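PDB 3G7Q: valine-pyruvate aminotransferase from Salmonella typhimurium, which catalyses the pyridoxal 5'-phosphate-dependent transfer of an amino group from valine to pyruvate, a step in alanine biosynthesis. Local coordinates for residues E200-L205 with I214-D219; L208-N213 with N239-L244. One frame throughout, in Å; residues are numbered along the deposited sequence.

In the fold
Contacts 1 and 2 are two successive points, their centres about 7 Å apart, at which helix 199-211 meets the mixed sheet of the class I aminotransferase fold. Contact 1 lays the first half of the helix against strand 216-219; contact 2 sets its last turn against the turn leading into strand 242-247. The two strands are parallel neighbours, stitched together by probable hydrogen bonds from Ile218 N to Ile243 O (2.8 Å) and from Ile243 N to Leu216 O (2.9 Å). The centre of contact 1 is nearer the chain centre, about 16 Å against about 21 Å, and it is buried, contact 2 only partly. The sheet belongs to the large, cofactor-binding domain of this fold.

Contact 1: residues E200-L205 with I214-D219; sequences EELMKL and IPLVID
Leu202 of helix 199-211 packs on Leu216 and Ile218 of strand 216-219, and Leu205 on Leu216, in the helix-to-second-strand half of a beta-alpha-beta unit that starts with strand 181-187. The segment axes approach to 10.5 Å at 145°, so the helix returns roughly antiparallel to the strand, and all four touching residues are buried. Leu216 makes the largest single contribution. Its CB points at the helix, but neither CB nor CG gets within van der Waals range of residues 200-205. The reach comes from the branch: with CG anti to the backbone N (chi1 174°), CD2 is held out between the two helical leucines. On one of them it lies 4.1 Å from Leu202 CD1, the two side chains crossing at a slant; on the other it rests 4.4 Å from Leu205 CB, which Leu216 CD1 flanks at the same distance. Leu202 also starts with CG anti to N (chi1 -169°), which swings its branch toward the sheet although its CB does not aim there. The same CD1 methyl then meets Ile218 CD1 tip to tip at 4.0 Å, bridging two residues on one face of the strand. Val217, and Pro215 just before the strand, pack on helix 107-118 on the opposite face. The contact is thus purely apolar, a layer of aliphatic groups between helix and sheet. Leu205 extends this layer to the loop residues Pro133 and Ile197, and Leu202 touches Arg188. The Leu216 methyl also touches main chain, CD2 lying 4.2 Å from the carbonyl carbon C of Leu205.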
loop_
_atom_site.group_PDB
_atom_site.type_symbol
_atom_site.label_atom_id
_atom_site.label_comp_id
_atom_site.label_asym_id
_atom_site.label_seq_id
_atom_site.Cartn_x
_atom_site.Cartn_y
_atom_site.Cartn_z
ATOM N N GLU A 200 27.208 4.641 21.035
ATOM C CA GLU A 200 28.463 5.131 20.453
ATOM C C GLU A 200 28.521 4.845 18.947
ATOM O O GLU A 200 28.895 5.703 18.157
ATOM C CB GLU A 200 29.649 4.504 21.174
ATOM C CG GLU A 200 31.011 5.090 20.809
ATOM N N GLU A 201 28.154 3.641 18.554
ATOM C CA GLU A 201 28.102 3.299 17.130
ATOM C C GLU A 201 27.130 4.177 16.355
ATOM O O GLU A 201 27.423 4.667 15.266
ATOM C CB GLU A 201 27.675 1.835 16.946
ATOM C CG GLU A 201 28.785 0.860 17.329
ATOM C CD GLU A 201 28.332 -0.595 17.397
ATOM O OE1 GLU A 201 27.135 -0.876 17.697
ATOM O OE2 GLU A 201 29.186 -1.473 17.133
ATOM N N LEU A 202 25.954 4.385 16.918
ATOM C CA LEU A 202 24.933 5.167 16.244
ATOM C C LEU A 202 25.369 6.640 16.119
ATOM O O LEU A 202 25.147 7.257 15.069
ATOM C CB LEU A 202 23.583 5.006 16.974
ATOM C CG LEU A 202 22.351 5.547 16.236
ATOM C CD1 LEU A 202 22.174 4.838 14.906
ATOM C CD2 LEU A 202 21.094 5.387 17.127
HETATM N N MSE A 203 25.913 7.219 17.187
HETATM C CA MSE A 203 26.333 8.630 17.140
HETATM C C MSE A 203 27.418 8.848 16.118
HETATM O O MSE A 203 27.447 9.857 15.431
HETATM C CB MSE A 203 26.789 9.104 18.505
HETATM C CG MSE A 203 25.615 9.231 19.424
HETATM SE SE MSE A 203 26.039 10.061 21.087
HETATM C CE MSE A 203 27.227 8.704 21.927
ATOM N N LYS A 204 28.335 7.878 16.014
ATOM C CA LYS A 204 29.415 7.902 15.007
ATOM C C LYS A 204 28.811 7.872 13.598
ATOM O O LYS A 204 29.142 8.707 12.755
ATOM C CB LYS A 204 30.393 6.726 15.173
ATOM C CG LYS A 204 31.352 6.781 16.361
ATOM C CD LYS A 204 32.266 5.549 16.316
ATOM C CE LYS A 204 33.148 5.378 17.528
ATOM N NZ LYS A 204 33.951 4.103 17.435
ATOM N N LEU A 205 27.904 6.923 13.355
ATOM C CA LEU A 205 27.182 6.858 12.065
ATOM C C LEU A 205 26.437 8.157 11.755
ATOM O O LEU A 205 26.413 8.600 10.603
ATOM C CB LEU A 205 26.211 5.671 12.021
ATOM C CG LEU A 205 26.815 4.274 11.973
ATOM C CD1 LEU A 205 25.728 3.187 12.077
ATOM C CD2 LEU A 205 27.666 4.090 10.691
ATOM N N ILE A 214 24.380 12.872 3.657
ATOM C CA ILE A 214 23.424 11.830 3.293
ATOM C C ILE A 214 22.639 11.473 4.545
ATOM O O ILE A 214 23.156 11.632 5.656
ATOM C CB ILE A 214 24.103 10.585 2.702
ATOM C CG1 ILE A 214 25.107 9.979 3.686
ATOM C CG2 ILE A 214 24.776 10.936 1.359
ATOM C CD1 ILE A 214 25.770 8.746 3.161
ATOM N N PRO A 215 21.384 11.020 4.373
ATOM C CA PRO A 215 20.578 10.688 5.547
ATOM C C PRO A 215 20.979 9.414 6.262
ATOM O O PRO A 215 21.506 8.478 5.641
ATOM C CB PRO A 215 19.178 10.458 4.965
ATOM C CG PRO A 215 19.415 10.075 3.529
ATOM C CD PRO A 215 20.647 10.817 3.109
ATOM N N LEU A 216 20.698 9.385 7.558
ATOM C CA LEU A 216 20.837 8.172 8.359
ATOM C C LEU A 216 19.426 7.684 8.586
ATOM O O LEU A 216 18.644 8.364 9.220
ATOM C CB LEU A 216 21.501 8.441 9.699
ATOM C CG LEU A 216 21.576 7.272 10.684
ATOM C CD1 LEU A 216 22.250 6.047 10.048
ATOM C CD2 LEU A 216 22.275 7.727 12.009
ATOM N N VAL A 217 19.111 6.507 8.052
ATOM C CA VAL A 217 17.774 5.956 8.121
ATOM C C VAL A 217 17.774 4.898 9.212
ATOM O O VAL A 217 18.623 4.001 9.197
ATOM C CB VAL A 217 17.360 5.346 6.756
ATOM C CG1 VAL A 217 15.930 4.842 6.810
ATOM C CG2 VAL A 217 17.507 6.388 5.631
ATOM N N ILE A 218 16.851 5.022 10.166
ATOM C CA ILE A 218 16.733 4.087 11.291
ATOM C C ILE A 218 15.346 3.442 11.317
ATOM O O ILE A 218 14.330 4.122 11.457
ATOM C CB ILE A 218 16.991 4.758 12.660
ATOM C CG1 ILE A 218 18.316 5.530 12.640
ATOM C CG2 ILE A 218 16.965 3.692 13.769
ATOM C CD1 ILE A 218 18.596 6.412 13.906
ATOM N N ASP A 219 15.311 2.132 11.142
ATOM C CA ASP A 219 14.077 1.392 11.207
ATOM C C ASP A 219 13.807 1.058 12.687
ATOM O O ASP A 219 14.540 0.265 13.287
ATOM C CB ASP A 219 14.160 0.130 10.389
ATOM C CG ASP A 219 12.813 -0.569 10.285
ATOM O OD1 ASP A 219 11.856 -0.139 10.965
ATOM O OD2 ASP A 219 12.718 -1.513 9.490
#

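Contact 2: residues L208-N213 with N239-L244; sequences LANQHN and NPNIIL
Asn241 pushes its amide against Ala209 and Asn210, joining a type I beta turn (Asn239 to Ile242) before strand 242-247 to the C-terminal end of helix 199-211, which closes in a Schellman motif. Across the segments the touching is by van der Waals contact. Asn241 CG lies anti to its main-chain N (chi1 -162°), extending the amide so that ND2 comes 3.7 Å from Ala209 CB and 3.5 Å from Asn210 N. ND2 donates instead to Ile214 O, just past the helix, tying the turn to the chain that leaves the Schellman motif. Asn239 ND2 adds a second polar link, to Asp206 OD1 on the same helix. Backbone bonds shape both partners. Asn213, at positive phi, is the C-prime residue, with Asn213 N bonded to Asn210 O at 3.1 Å and Ile214 N reaching Ala209 O; the beta turn closes through Ile242 N to Asn239 O at 2.9 Å. An Asx turn braces it from within, as Asn241 N donates to Asn239 OD1 at 3.0 Å, in the carbonyl plane, with an N-H...O angle of 146°.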
loop_
_atom_site.group_PDB
_atom_site.type_symbol
_atom_site.label_atom_id
_atom_site.label_comp_id
_atom_site.label_asym_id
_atom_site.label_seq_id
_atom_site.Cartn_x
_atom_site.Cartn_y
_atom_site.Cartn_z
ATOM N N LEU A 208 29.074 10.622 10.624
ATOM C CA LEU A 208 29.489 10.269 9.267
ATOM C C LEU A 208 28.431 10.668 8.225
ATOM O O LEU A 208 28.769 11.279 7.209
ATOM C CB LEU A 208 29.826 8.777 9.160
ATOM C CG LEU A 208 31.125 8.330 9.835
ATOM C CD1 LEU A 208 31.149 6.831 10.039
ATOM C CD2 LEU A 208 32.374 8.818 9.052
ATOM N N ALA A 209 27.160 10.373 8.504
ATOM C CA ALA A 209 26.067 10.727 7.590
ATOM C C ALA A 209 26.036 12.239 7.363
ATOM O O ALA A 209 25.926 12.706 6.211
ATOM C CB ALA A 209 24.712 10.229 8.121
ATOM N N ASN A 210 26.139 12.998 8.451
ATOM C CA ASN A 210 26.134 14.453 8.366
ATOM C C ASN A 210 27.326 14.942 7.553
ATOM O O ASN A 210 27.181 15.790 6.678
ATOM C CB ASN A 210 26.180 15.080 9.752
ATOM C CG ASN A 210 25.950 16.572 9.714
ATOM O OD1 ASN A 210 26.859 17.352 9.969
ATOM N ND2 ASN A 210 24.741 16.973 9.348
ATOM N N GLN A 211 28.502 14.389 7.849
ATOM C CA GLN A 211 29.727 14.736 7.137
ATOM C C GLN A 211 29.651 14.459 5.643
ATOM O O GLN A 211 30.200 15.216 4.846
ATOM C CB GLN A 211 30.913 13.974 7.707
ATOM C CG GLN A 211 31.408 14.503 9.031
ATOM C CD GLN A 211 32.482 13.612 9.659
ATOM O OE1 GLN A 211 32.897 13.853 10.795
ATOM N NE2 GLN A 211 32.951 12.600 8.919
ATOM N N HIS A 212 28.970 13.389 5.261
ATOM C CA HIS A 212 28.803 13.046 3.848
ATOM C C HIS A 212 27.526 13.602 3.216
ATOM O O HIS A 212 27.256 13.324 2.056
ATOM C CB HIS A 212 28.887 11.535 3.671
ATOM C CG HIS A 212 30.266 10.991 3.879
ATOM N ND1 HIS A 212 31.151 10.808 2.841
ATOM C CD2 HIS A 212 30.926 10.629 5.003
ATOM C CE1 HIS A 212 32.289 10.336 3.315
ATOM N NE2 HIS A 212 32.179 10.218 4.625
ATOM N N ASN A 213 26.771 14.413 3.955
ATOM C CA ASN A 213 25.525 14.999 3.472
ATOM C C ASN A 213 24.537 13.972 2.924
ATOM O O ASN A 213 23.943 14.168 1.862
ATOM C CB ASN A 213 25.829 16.084 2.433
ATOM C CG ASN A 213 26.676 17.188 3.011
ATOM O OD1 ASN A 213 26.324 17.772 4.039
ATOM N ND2 ASN A 213 27.809 17.476 2.369
ATOM N N ASN A 239 17.313 13.877 14.753
ATOM C CA ASN A 239 17.708 15.229 14.348
ATOM C C ASN A 239 17.291 15.353 12.886
ATOM O O ASN A 239 16.894 14.352 12.271
ATOM C CB ASN A 239 19.189 15.513 14.620
ATOM C CG ASN A 239 20.117 14.627 13.837
ATOM O OD1 ASN A 239 20.056 14.584 12.618
ATOM N ND2 ASN A 239 21.019 13.941 14.540
ATOM N N PRO A 240 17.323 16.564 12.324
ATOM C CA PRO A 240 16.845 16.708 10.935
ATOM C C PRO A 240 17.534 15.884 9.829
ATOM O O PRO A 240 16.984 15.816 8.731
ATOM C CB PRO A 240 17.027 18.206 10.673
ATOM C CG PRO A 240 16.896 18.823 12.012
ATOM C CD PRO A 240 17.654 17.870 12.910
ATOM N N ASN A 241 18.705 15.294 10.087
ATOM C CA ASN A 241 19.360 14.425 9.099
ATOM C C ASN A 241 19.027 12.949 9.321
ATOM O O ASN A 241 19.628 12.065 8.697
ATOM C CB ASN A 241 20.873 14.594 9.122
ATOM C CG ASN A 241 21.546 14.063 7.862
ATOM O OD1 ASN A 241 21.087 14.331 6.769
ATOM N ND2 ASN A 241 22.639 13.322 8.014
ATOM N N ILE A 242 18.107 12.672 10.235
ATOM C CA ILE A 242 17.701 11.297 10.499
ATOM C C ILE A 242 16.309 11.052 9.937
ATOM O O ILE A 242 15.436 11.920 9.986
ATOM C CB ILE A 242 17.769 10.960 11.988
ATOM C CG1 ILE A 242 19.240 10.912 12.406
ATOM C CG2 ILE A 242 17.094 9.601 12.261
ATOM C CD1 ILE A 242 19.461 10.654 13.807
ATOM N N ILE A 243 16.129 9.882 9.349
ATOM C CA ILE A 243 14.833 9.440 8.847
ATOM C C ILE A 243 14.480 8.239 9.717
ATOM O O ILE A 243 15.173 7.236 9.683
ATOM C CB ILE A 243 14.867 9.054 7.364
ATOM C CG1 ILE A 243 15.385 10.227 6.488
ATOM C CG2 ILE A 243 13.455 8.638 6.879
ATOM C CD1 ILE A 243 15.598 9.830 5.027
ATOM N N LEU A 244 13.388 8.342 10.469
ATOM C CA LEU A 244 12.993 7.320 11.432
ATOM C C LEU A 244 11.707 6.630 10.992
ATOM O O LEU A 244 10.693 7.309 10.840
ATOM C CB LEU A 244 12.826 8.015 12.784
ATOM C CG LEU A 244 12.389 7.286 14.049
ATOM C CD1 LEU A 244 13.264 6.090 14.268
ATOM C CD2 LEU A 244 12.468 8.279 15.229
#